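Local coordinates for beta-glucuronidase (Dictyoglomus thermophilum, PDB 6XXW), which probably hydrolyses beta-D-glucuronides, as a family 2 glycoside hydrolase, cleaving the bond between glucuronic acid and the group it is attached to, at residues E204-N208 against S209-K213; R286-K290 against Q291-N295; R533-G536 against V537-R540; S590-P593 against D594-K598. One frame throughout, in Å; residues are numbered along the deposited sequence. Where two conformers were deposited one is given.

Interaction 1: E204-N208 against S209-K213; sequences ELSNN and SALVK
E204 reaches diagonally across a hairpin to K213, and a salt bridge joins them, with OE1 of E204 3.0 Å from NZ of K213. Both chains run extended beyond CG and cross obliquely; the ammonium reaches the syn side of OE1, 34° out of the carboxylate plane. E204 and L211 are a hydrogen-bonded pair and share a face of the sheet; chi1 of E204 (-61°) sets CG beside the backbone N, and OE2 lies 4.0 Å from CD1 of that leucine. The same CD1 presses more closely on CB of S206, at 3.6 Å. Were E204 shortened to alanine, the ammonium of K213 would probably lose its charge mate and one flank of L211 its cover. These strands form a beta hairpin with a two-residue loop, in which a type II' turn from S206 to S209 joins the first two strands of a three-stranded antiparallel sheet. L211 N bonds E204 O at 2.8 Å and S206 N bonds S209 O at 2.9 Å, the latter nearly straight at 175°. S209 and A210 are buried, S209 OG bonding to E246 and A210 lying against P250 and I282. By contrast, CD2 of L205 only grazes CB of A210, and N207 and N208 at the turn are exposed in the assembly.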
loop_
_atom_site.group_PDB
_atom_site.type_symbol
_atom_site.label_atom_id
_atom_site.label_comp_id
_atom_site.label_asym_id
_atom_site.label_seq_id
_atom_site.Cartn_x
_atom_site.Cartn_y
_atom_site.Cartn_z
ATOM N N GLU A 204 -27.153 -30.459 -32.298
ATOM C CA GLU A 204 -27.227 -31.850 -31.880
ATOM C C GLU A 204 -26.078 -32.609 -32.526
ATOM O O GLU A 204 -25.553 -32.207 -33.568
ATOM C CB GLU A 204 -28.560 -32.508 -32.284
ATOM C CG GLU A 204 -29.807 -31.871 -31.688
ATOM C CD GLU A 204 -31.095 -32.488 -32.229
ATOM O OE1 GLU A 204 -32.183 -31.934 -31.960
ATOM O OE2 GLU A 204 -31.022 -33.526 -32.926
ATOM N N LEU A 205 -25.695 -33.717 -31.903
ATOM C CA LEU A 205 -24.706 -34.627 -32.465
ATOM C C LEU A 205 -25.432 -35.857 -32.987
ATOM O O LEU A 205 -26.288 -36.413 -32.297
ATOM C CB LEU A 205 -23.662 -35.022 -31.423
ATOM C CG LEU A 205 -23.039 -33.858 -30.651
ATOM C CD1 LEU A 205 -22.094 -34.375 -29.581
ATOM C CD2 LEU A 205 -22.329 -32.909 -31.597
ATOM N N SER A 206 -25.102 -36.281 -34.202
ATOM C CA SER A 206 -25.826 -37.378 -34.836
ATOM C C SER A 206 -24.839 -38.194 -35.659
ATOM O O SER A 206 -24.336 -37.712 -36.679
ATOM C CB SER A 206 -26.971 -36.846 -35.702
ATOM O OG SER A 206 -27.704 -37.898 -36.319
ATOM N N ASN A 207 -24.576 -39.426 -35.214
ATOM C CA ASN A 207 -23.625 -40.338 -35.857
ATOM C C ASN A 207 -22.268 -39.647 -35.860
ATOM O O ASN A 207 -21.767 -39.329 -34.770
ATOM C CB ASN A 207 -24.178 -40.758 -37.221
ATOM C CG ASN A 207 -25.433 -41.593 -37.094
ATOM O OD1 ASN A 207 -25.708 -42.140 -36.024
ATOM N ND2 ASN A 207 -26.209 -41.689 -38.173
ATOM N N ASN A 208 -21.654 -39.390 -37.014
ATOM C CA ASN A 208 -20.398 -38.659 -37.089
ATOM C C ASN A 208 -20.591 -37.219 -37.536
ATOM O O ASN A 208 -19.617 -36.559 -37.909
ATOM C CB ASN A 208 -19.431 -39.363 -38.040
ATOM C CG ASN A 208 -18.717 -40.517 -37.384
ATOM O OD1 ASN A 208 -18.645 -40.602 -36.157
ATOM N ND2 ASN A 208 -18.180 -41.417 -38.199
ATOM N N SER A 209 -21.821 -36.724 -37.513
ATOM C CA SER A 209 -22.158 -35.387 -37.968
ATOM C C SER A 209 -22.685 -34.568 -36.805
ATOM O O SER A 209 -23.011 -35.086 -35.735
ATOM C CB SER A 209 -23.217 -35.427 -39.079
ATOM O OG SER A 209 -22.735 -36.079 -40.231
ATOM N N ALA A 210 -22.772 -33.271 -37.030
ATOM C CA ALA A 210 -23.535 -32.394 -36.164
ATOM C C ALA A 210 -24.668 -31.782 -36.973
ATOM O O ALA A 210 -24.550 -31.587 -38.191
ATOM C CB ALA A 210 -22.654 -31.298 -35.555
ATOM N N LEU A 211 -25.776 -31.507 -36.297
ATOM C CA LEU A 211 -26.910 -30.826 -36.900
ATOM C C LEU A 211 -27.086 -29.474 -36.240
ATOM O O LEU A 211 -26.999 -29.354 -35.014
ATOM C CB LEU A 211 -28.192 -31.640 -36.757
ATOM C CG LEU A 211 -28.004 -33.111 -37.094
ATOM C CD1 LEU A 211 -29.010 -33.917 -36.307
ATOM C CD2 LEU A 211 -28.169 -33.303 -38.590
ATOM N N VAL A 212 -27.301 -28.459 -37.055
ATOM C CA VAL A 212 -27.666 -27.141 -36.580
ATOM C C VAL A 212 -29.101 -26.932 -37.022
ATOM O O VAL A 212 -29.364 -26.735 -38.216
ATOM C CB VAL A 212 -26.733 -26.055 -37.134
ATOM C CG1 VAL A 212 -27.218 -24.689 -36.717
ATOM C CG2 VAL A 212 -25.299 -26.289 -36.659
ATOM N N LYS A 213 -30.036 -27.019 -36.078
ATOM C CA LYS A 213 -31.450 -26.831 -36.381
ATOM C C LYS A 213 -31.839 -25.383 -36.135
ATOM O O LYS A 213 -31.405 -24.770 -35.159
ATOM C CB LYS A 213 -32.315 -27.761 -35.531
ATOM C CG LYS A 213 -32.028 -29.237 -35.749
ATOM C CD LYS A 213 -32.777 -30.090 -34.726
ATOM C CE LYS A 213 -32.876 -31.541 -35.160
ATOM N NZ LYS A 213 -33.886 -32.294 -34.356
#

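Interaction 2: R286-K290 against Q291-N295; sequences RVEGK and QFLIN
R286 lays one face of its guanidinium over CD1 of L293, with NH2 3.4 Å from that methyl. The two side chains run side by side and point the same way; a bend at chi3 (75°) turns the flat group across the leucine. At its edge, in the guanidinium plane, NH1 of R286 bonds OE2 of E288 at 2.9 Å, although the carboxylate is met from above its own plane, 68° out. A weaker bond comes from NH2, which also forms a salt bridge with E296. A methionine in place of R286 would probably leave the carboxylates of E288 and E296 without the cation they share. On the reverse side of the hairpin, CG2 of V287 approaches the F292 ring obliquely, 3.7 Å from CD2, and that ring meets F301 edge-to-face. L293 N bonds R286 O at 2.7 Å. G289, with positive phi, occupies the first corner of a type II' turn; a water accepts from NE2 of Q291 and donates to E288 O, joining the turn's two ends. Strand 291-294 then pairs with 297-305, the first strand of the TIM barrel. A guanidinium that shares its N-H groups between E288 and E296 probably offsets the mutual repulsion of the two acids, while its face rests on a leucine methyl.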
loop_
_atom_site.group_PDB
_atom_site.type_symbol
_atom_site.label_atom_id
_atom_site.label_comp_id
_atom_site.label_asym_id
_atom_site.label_seq_id
_atom_site.Cartn_x
_atom_site.Cartn_y
_atom_site.Cartn_z
ATOM N N ARG A 286 -25.445 -31.450 -20.848
ATOM C CA ARG A 286 -26.351 -32.421 -20.249
ATOM C C ARG A 286 -25.848 -32.781 -18.856
ATOM O O ARG A 286 -24.645 -32.969 -18.660
ATOM C CB ARG A 286 -26.422 -33.669 -21.139
ATOM C CG ARG A 286 -27.439 -34.689 -20.750
ATOM C CD ARG A 286 -27.639 -35.660 -21.894
ATOM N NE ARG A 286 -26.536 -36.606 -22.029
ATOM C CZ ARG A 286 -26.387 -37.687 -21.269
ATOM N NH1 ARG A 286 -27.266 -37.952 -20.308
ATOM N NH2 ARG A 286 -25.367 -38.506 -21.471
ATOM N N VAL A 287 -26.761 -32.879 -17.891
ATOM C CA VAL A 287 -26.421 -33.383 -16.563
ATOM C C VAL A 287 -26.922 -34.817 -16.453
ATOM O O VAL A 287 -28.048 -35.124 -16.856
ATOM C CB VAL A 287 -26.996 -32.484 -15.456
ATOM C CG1 VAL A 287 -26.807 -33.126 -14.088
ATOM C CG2 VAL A 287 -26.305 -31.124 -15.500
ATOM N N GLU A 288 -26.065 -35.708 -15.964
ATOM C CA GLU A 288 -26.423 -37.114 -15.784
ATOM C C GLU A 288 -25.731 -37.631 -14.529
ATOM O O GLU A 288 -24.504 -37.724 -14.497
ATOM C CB GLU A 288 -26.022 -37.941 -17.009
ATOM C CG GLU A 288 -26.608 -39.342 -17.048
ATOM C CD GLU A 288 -26.032 -40.165 -18.187
ATOM O OE1 GLU A 288 -24.814 -40.445 -18.166
ATOM O OE2 GLU A 288 -26.795 -40.517 -19.111
ATOM N N GLY A 289 -26.508 -37.997 -13.514
ATOM C CA GLY A 289 -25.911 -38.488 -12.278
ATOM C C GLY A 289 -25.199 -37.350 -11.570
ATOM O O GLY A 289 -25.768 -36.274 -11.358
ATOM N N LYS A 290 -23.934 -37.564 -11.213
ATOM C CA LYS A 290 -23.134 -36.510 -10.605
ATOM C C LYS A 290 -22.166 -35.885 -11.599
ATOM O O LYS A 290 -21.147 -35.311 -11.198
ATOM C CB LYS A 290 -22.382 -37.038 -9.387
ATOM C CG LYS A 290 -21.695 -38.362 -9.597
ATOM C CD LYS A 290 -21.235 -38.930 -8.262
ATOM C CE LYS A 290 -20.495 -40.246 -8.442
ATOM N NZ LYS A 290 -19.282 -40.095 -9.304
ATOM N N GLN A 291 -22.463 -35.990 -12.888
ATOM C CA GLN A 291 -21.600 -35.465 -13.928
ATOM C C GLN A 291 -22.280 -34.319 -14.666
ATOM O O GLN A 291 -23.485 -34.361 -14.923
ATOM C CB GLN A 291 -21.214 -36.572 -14.913
ATOM C CG GLN A 291 -20.429 -37.705 -14.264
ATOM C CD GLN A 291 -19.697 -38.566 -15.276
ATOM O OE1 GLN A 291 -18.488 -38.766 -15.177
ATOM N NE2 GLN A 291 -20.431 -39.081 -16.256
ATOM N N PHE A 292 -21.490 -33.294 -15.003
ATOM C CA PHE A 292 -21.895 -32.209 -15.889
ATOM C C PHE A 292 -21.195 -32.449 -17.223
ATOM O O PHE A 292 -19.973 -32.295 -17.318
ATOM C CB PHE A 292 -21.507 -30.851 -15.300
ATOM C CG PHE A 292 -22.136 -29.689 -15.998
ATOM C CD1 PHE A 292 -21.610 -29.210 -17.194
ATOM C CD2 PHE A 292 -23.268 -29.079 -15.473
ATOM C CE1 PHE A 292 -22.200 -28.132 -17.852
ATOM C CE2 PHE A 292 -23.862 -27.998 -16.131
ATOM C CZ PHE A 292 -23.322 -27.530 -17.319
ATOM N N LEU A 293 -21.955 -32.837 -18.249
ATOM C CA LEU A 293 -21.368 -33.249 -19.523
ATOM C C LEU A 293 -21.455 -32.135 -20.557
ATOM O O LEU A 293 -22.538 -31.599 -20.822
ATOM C CB LEU A 293 -22.058 -34.504 -20.072
ATOM C CG LEU A 293 -22.052 -35.727 -19.157
ATOM C CD1 LEU A 293 -23.002 -36.797 -19.706
ATOM C CD2 LEU A 293 -20.645 -36.269 -19.021
ATOM N N ILE A 294 -20.314 -31.809 -21.153
ATOM C CA ILE A 294 -20.246 -30.971 -22.343
ATOM C C ILE A 294 -19.678 -31.843 -23.442
ATOM O O ILE A 294 -18.597 -32.426 -23.273
ATOM C CB ILE A 294 -19.381 -29.721 -22.123
ATOM C CG1 ILE A 294 -20.030 -28.825 -21.054
ATOM C CG2 ILE A 294 -19.143 -28.998 -23.464
ATOM C CD1 ILE A 294 -19.249 -27.551 -20.728
ATOM N N ASN A 295 -20.424 -31.968 -24.545
ATOM C CA ASN A 295 -20.043 -32.852 -25.645
ATOM C C ASN A 295 -19.780 -34.265 -25.129
ATOM O O ASN A 295 -18.815 -34.934 -25.523
ATOM C CB ASN A 295 -18.837 -32.285 -26.396
ATOM C CG ASN A 295 -19.142 -30.943 -27.023
ATOM O OD1 ASN A 295 -20.289 -30.685 -27.404
ATOM N ND2 ASN A 295 -18.130 -30.081 -27.136
HETATM O O HOH W 1 -22.994 -39.528 -15.478
HETATM O O HOH W 2 -18.121 -38.676 -11.715
#

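Interaction 3: R533-G536 against V537-R540; sequences RFVG and VLDR
L538 folds its side chain back over the preceding turn of its helix, onto V535 and the carbonyl of F534. Its CB lies 3.6 Å from V535 O. CG, held anti to the residue's own carbonyl carbon (chi1 -53°), comes to 3.5 Å from F534 O. Of the two methyls, CD2 remains near that carbonyl oxygen, while CD1 reaches CG1 of V535 across a looser 4.4 Å. Beyond this turn, the same leucine packs on L490 of helix 482-497 and on V544 and E547 of strand 544-550.

The backbone beneath is helical but unevenly bonded. L538 N donates to F534 O at 3.2 Å, in the carbonyl plane, and D539 N donates to V535 O at 3.1 Å. V537 N instead divides itself between the carbonyls of R533 and F534, and both bonds are weak.

D539 brings its carboxylate close to the carbonyl of V535, one turn back, with CG 3.3 Å from V535 O. A salt bridge from OD1 to R588 offers that acid a partner of opposite charge, which probably offsets the closeness of the carbonyl. R540 leaves the turn past G536, its CG 3.7 Å from G536 O; a bend at chi3 (-83°) carries the guanidinium to a salt bridge with E487, a second tie to helix 482-497 beside that of L538. Helix 524-538 is the crossover of a beta-alpha-beta unit between parallel strands 501-505 and 544-550, the repeating architecture of a TIM barrel.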
loop_
_atom_site.group_PDB
_atom_site.type_symbol
_atom_site.label_atom_id
_atom_site.label_comp_id
_atom_site.label_asym_id
_atom_site.label_seq_id
_atom_site.Cartn_x
_atom_site.Cartn_y
_atom_site.Cartn_z
ATOM N N ARG A 533 -7.134 -24.645 1.223
ATOM C CA ARG A 533 -7.719 -25.684 2.065
ATOM C C ARG A 533 -9.102 -26.086 1.568
ATOM O O ARG A 533 -9.478 -27.262 1.644
ATOM C CB ARG A 533 -7.779 -25.201 3.512
ATOM C CG ARG A 533 -6.402 -25.016 4.136
ATOM C CD ARG A 533 -6.519 -24.591 5.581
ATOM N NE ARG A 533 -6.867 -25.713 6.447
ATOM C CZ ARG A 533 -6.427 -25.857 7.693
ATOM N NH1 ARG A 533 -5.620 -24.944 8.219
ATOM N NH2 ARG A 533 -6.797 -26.907 8.415
ATOM N N PHE A 534 -9.874 -25.123 1.067
ATOM C CA PHE A 534 -11.174 -25.451 0.482
ATOM C C PHE A 534 -11.017 -26.434 -0.683
ATOM O O PHE A 534 -11.696 -27.465 -0.736
ATOM C CB PHE A 534 -11.873 -24.176 0.004
ATOM C CG PHE A 534 -12.756 -23.514 1.032
ATOM C CD1 PHE A 534 -12.226 -22.976 2.196
ATOM C CD2 PHE A 534 -14.125 -23.399 0.810
ATOM C CE1 PHE A 534 -13.050 -22.342 3.124
ATOM C CE2 PHE A 534 -14.953 -22.780 1.739
ATOM C CZ PHE A 534 -14.417 -22.243 2.894
ATOM N N VAL A 535 -10.111 -26.145 -1.626
ATOM C CA VAL A 535 -10.043 -27.005 -2.810
ATOM C C VAL A 535 -9.419 -28.365 -2.508
ATOM O O VAL A 535 -9.719 -29.345 -3.208
ATOM C CB VAL A 535 -9.328 -26.310 -3.981
ATOM C CG1 VAL A 535 -10.079 -25.028 -4.354
ATOM C CG2 VAL A 535 -7.838 -26.048 -3.667
ATOM N N GLY A 536 -8.594 -28.468 -1.460
ATOM C CA GLY A 536 -8.140 -29.779 -1.022
ATOM C C GLY A 536 -9.287 -30.674 -0.597
ATOM O O GLY A 536 -9.243 -31.891 -0.805
ATOM N N VAL A 537 -10.327 -30.088 0.003
ATOM C CA VAL A 537 -11.525 -30.849 0.340
ATOM C C VAL A 537 -12.250 -31.291 -0.928
ATOM O O VAL A 537 -12.631 -32.458 -1.070
ATOM C CB VAL A 537 -12.448 -30.018 1.249
ATOM C CG1 VAL A 537 -13.796 -30.703 1.394
ATOM C CG2 VAL A 537 -11.813 -29.791 2.604
ATOM N N LEU A 538 -12.444 -30.364 -1.874
ATOM C CA LEU A 538 -13.191 -30.684 -3.091
ATOM C C LEU A 538 -12.559 -31.841 -3.850
ATOM O O LEU A 538 -13.264 -32.656 -4.461
ATOM C CB LEU A 538 -13.276 -29.456 -4.001
ATOM C CG LEU A 538 -13.812 -28.163 -3.394
ATOM C CD1 LEU A 538 -13.917 -27.101 -4.493
ATOM C CD2 LEU A 538 -15.168 -28.397 -2.729
ATOM N N ASP A 539 -11.225 -31.933 -3.825
ATOM C CA ASP A 539 -10.557 -32.976 -4.590
ATOM C C ASP A 539 -10.894 -34.367 -4.071
ATOM O O ASP A 539 -10.731 -35.345 -4.804
ATOM C CB ASP A 539 -9.044 -32.766 -4.566
ATOM C CG ASP A 539 -8.611 -31.584 -5.405
ATOM O OD1 ASP A 539 -9.377 -31.156 -6.292
ATOM O OD2 ASP A 539 -7.503 -31.079 -5.170
ATOM N N ARG A 540 -11.363 -34.475 -2.835
ATOM C CA ARG A 540 -11.682 -35.769 -2.250
ATOM C C ARG A 540 -13.132 -36.175 -2.466
ATOM O O ARG A 540 -13.530 -37.262 -2.030
ATOM C CB ARG A 540 -11.356 -35.747 -0.756
ATOM C CG ARG A 540 -9.880 -35.479 -0.534
ATOM C CD ARG A 540 -9.462 -35.716 0.895
ATOM N NE ARG A 540 -9.751 -34.564 1.738
ATOM C CZ ARG A 540 -10.734 -34.533 2.628
ATOM N NH1 ARG A 540 -11.516 -35.598 2.776
ATOM N NH2 ARG A 540 -10.935 -33.446 3.368
#

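Interaction 4: S590-P593 against D594-K598; sequences SKLP and DFWEK
Apolar contacts carry the fold-back of this chain end, where L592 and P593 meet the indole of W596. CD2 of L592 touches CZ3 of W596 at 3.9 Å, the two side chains crossing at a slant. The proline comes in nearer the root of the indole, its CG 3.8 Å from CB of W596. CB and CG of P593 also pack against F595 O, with CB at 3.4 Å from that oxygen. P593 CD stands 4.3 Å above one indole face, displaced toward the rim. Over the opposite face, CG of K598 sits 3.6 Å above the plane and close to the ring centre, so aliphatic carbons lie on both faces, K598 over the centre and P593 only near the rim. The ring is swung back toward L592 because CG of W596 lies anti to its backbone N (chi1 -180°).

Aromatic contacts extend outward from the pair to strand 297-305, the first of the TIM barrel: W596 meets Y300 edge-to-face, and F595, turned away from P593, makes a cation-pi contact with K297. The tail that follows helix 580-591 runs alongside that strand, with backbone hydrogen bonds linking D594 to Y300 and W596 to P298.

Polar groups find their partners beyond the tail itself: D594 OD1 accepts from ND2 of N335, while NZ of K598, the last residue, is gripped more fully by the backbone carbonyls of L538, L541 and V544, which fixes the lysine whose CG lies over W596.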
loop_
_atom_site.group_PDB
_atom_site.type_symbol
_atom_site.label_atom_id
_atom_site.label_comp_id
_atom_site.label_asym_id
_atom_site.label_seq_id
_atom_site.Cartn_x
_atom_site.Cartn_y
_atom_site.Cartn_z
ATOM N N SER A 590 -3.384 -25.244 -13.938
ATOM C CA SER A 590 -2.581 -25.766 -15.041
ATOM C C SER A 590 -2.432 -27.281 -14.964
ATOM O O SER A 590 -2.082 -27.915 -15.966
ATOM C CB SER A 590 -1.198 -25.115 -15.048
ATOM O OG SER A 590 -0.390 -25.679 -14.025
ATOM N N LYS A 591 -2.682 -27.868 -13.797
ATOM C CA LYS A 591 -2.587 -29.304 -13.585
ATOM C C LYS A 591 -3.927 -30.006 -13.684
ATOM O O LYS A 591 -3.958 -31.238 -13.776
ATOM C CB LYS A 591 -2.001 -29.602 -12.202
ATOM C CG LYS A 591 -0.526 -29.286 -12.032
ATOM C CD LYS A 591 -0.080 -29.672 -10.625
ATOM C CE LYS A 591 0.359 -28.467 -9.817
ATOM N NZ LYS A 591 0.624 -28.822 -8.388
ATOM N N LEU A 592 -5.019 -29.268 -13.615
ATOM C CA LEU A 592 -6.360 -29.833 -13.648
ATOM C C LEU A 592 -6.884 -29.807 -15.066
ATOM O O LEU A 592 -6.922 -28.730 -15.680
ATOM C CB LEU A 592 -7.301 -29.040 -12.746
ATOM C CG LEU A 592 -7.165 -29.131 -11.228
ATOM C CD1 LEU A 592 -8.428 -28.560 -10.600
ATOM C CD2 LEU A 592 -6.915 -30.575 -10.768
ATOM N N PRO A 593 -7.306 -30.941 -15.619
ATOM C CA PRO A 593 -7.880 -30.920 -16.967
ATOM C C PRO A 593 -9.270 -30.300 -16.955
ATOM O O PRO A 593 -9.984 -30.343 -15.949
ATOM C CB PRO A 593 -7.932 -32.403 -17.353
ATOM C CG PRO A 593 -8.070 -33.128 -16.054
ATOM C CD PRO A 593 -7.377 -32.275 -14.996
ATOM N N ASP A 594 -9.642 -29.705 -18.094
ATOM C CA ASP A 594 -11.005 -29.202 -18.263
ATOM C C ASP A 594 -12.025 -30.329 -18.163
ATOM O O ASP A 594 -13.136 -30.131 -17.655
ATOM C CB ASP A 594 -11.148 -28.500 -19.615
ATOM C CG ASP A 594 -10.407 -27.185 -19.673
ATOM O OD1 ASP A 594 -10.311 -26.508 -18.632
ATOM O OD2 ASP A 594 -9.921 -26.831 -20.764
ATOM N N PHE A 595 -11.681 -31.507 -18.675
ATOM C CA PHE A 595 -12.558 -32.668 -18.626
ATOM C C PHE A 595 -11.903 -33.718 -17.746
ATOM O O PHE A 595 -10.786 -34.165 -18.023
ATOM C CB PHE A 595 -12.851 -33.194 -20.029
ATOM C CG PHE A 595 -13.655 -32.234 -20.859
ATOM C CD1 PHE A 595 -15.042 -32.221 -20.777
ATOM C CD2 PHE A 595 -13.029 -31.318 -21.686
ATOM C CE1 PHE A 595 -15.794 -31.330 -21.523
ATOM C CE2 PHE A 595 -13.770 -30.416 -22.438
ATOM C CZ PHE A 595 -15.159 -30.419 -22.352
ATOM N N TRP A 596 -12.598 -34.098 -16.684
ATOM C CA TRP A 596 -11.991 -34.818 -15.572
ATOM C C TRP A 596 -13.063 -35.728 -14.995
ATOM O O TRP A 596 -14.049 -35.237 -14.441
ATOM C CB TRP A 596 -11.479 -33.828 -14.528
ATOM C CG TRP A 596 -10.828 -34.436 -13.331
ATOM C CD1 TRP A 596 -10.352 -35.705 -13.209
ATOM C CD2 TRP A 596 -10.562 -33.784 -12.084
ATOM N NE1 TRP A 596 -9.808 -35.888 -11.959
ATOM C CE2 TRP A 596 -9.925 -34.721 -11.250
ATOM C CE3 TRP A 596 -10.799 -32.498 -11.595
ATOM C CZ2 TRP A 596 -9.533 -34.417 -9.947
ATOM C CZ3 TRP A 596 -10.409 -32.196 -10.301
ATOM C CH2 TRP A 596 -9.781 -33.153 -9.493
ATOM N N GLU A 597 -12.902 -37.039 -15.153
ATOM C CA GLU A 597 -13.857 -37.985 -14.578
ATOM C C GLU A 597 -13.406 -38.296 -13.158
ATOM O O GLU A 597 -12.519 -39.125 -12.946
ATOM C CB GLU A 597 -13.968 -39.252 -15.416
ATOM C CG GLU A 597 -15.176 -40.097 -15.026
ATOM C CD GLU A 597 -15.600 -41.062 -16.111
ATOM O OE1 GLU A 597 -14.898 -41.142 -17.141
ATOM O OE2 GLU A 597 -16.640 -41.735 -15.935
ATOM N N LYS A 598 -14.017 -37.626 -12.185
ATOM C CA LYS A 598 -13.636 -37.760 -10.778
ATOM C C LYS A 598 -14.185 -39.042 -10.149
ATOM O O LYS A 598 -15.006 -39.733 -10.750
ATOM C CB LYS A 598 -14.116 -36.536 -9.980
ATOM C CG LYS A 598 -13.484 -35.224 -10.432
ATOM C CD LYS A 598 -13.889 -34.048 -9.550
ATOM C CE LYS A 598 -13.502 -34.277 -8.107
ATOM N NZ LYS A 598 -13.963 -33.178 -7.225
#

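Every contact is local, so along the chain the four follow in series, and none encloses or crosses another. Interaction 1 closes a hairpin in the small three-stranded sheet of the middle family 2 region. Interaction 2 closes a second hairpin where the chain enters the TIM barrel, about 18 Å away between centres. Interaction 3 comes much later, on the helix leading into the last barrel strand, and interaction 4 turns the C-terminal tail after helix 580-591. That tail bridges its neighbours: F595 and E597 pack on I294 and Q291 of interaction 2, while W596 and K598 reach D539 and L538 of interaction 3. The chain's end thereby ties barrel entry to barrel close.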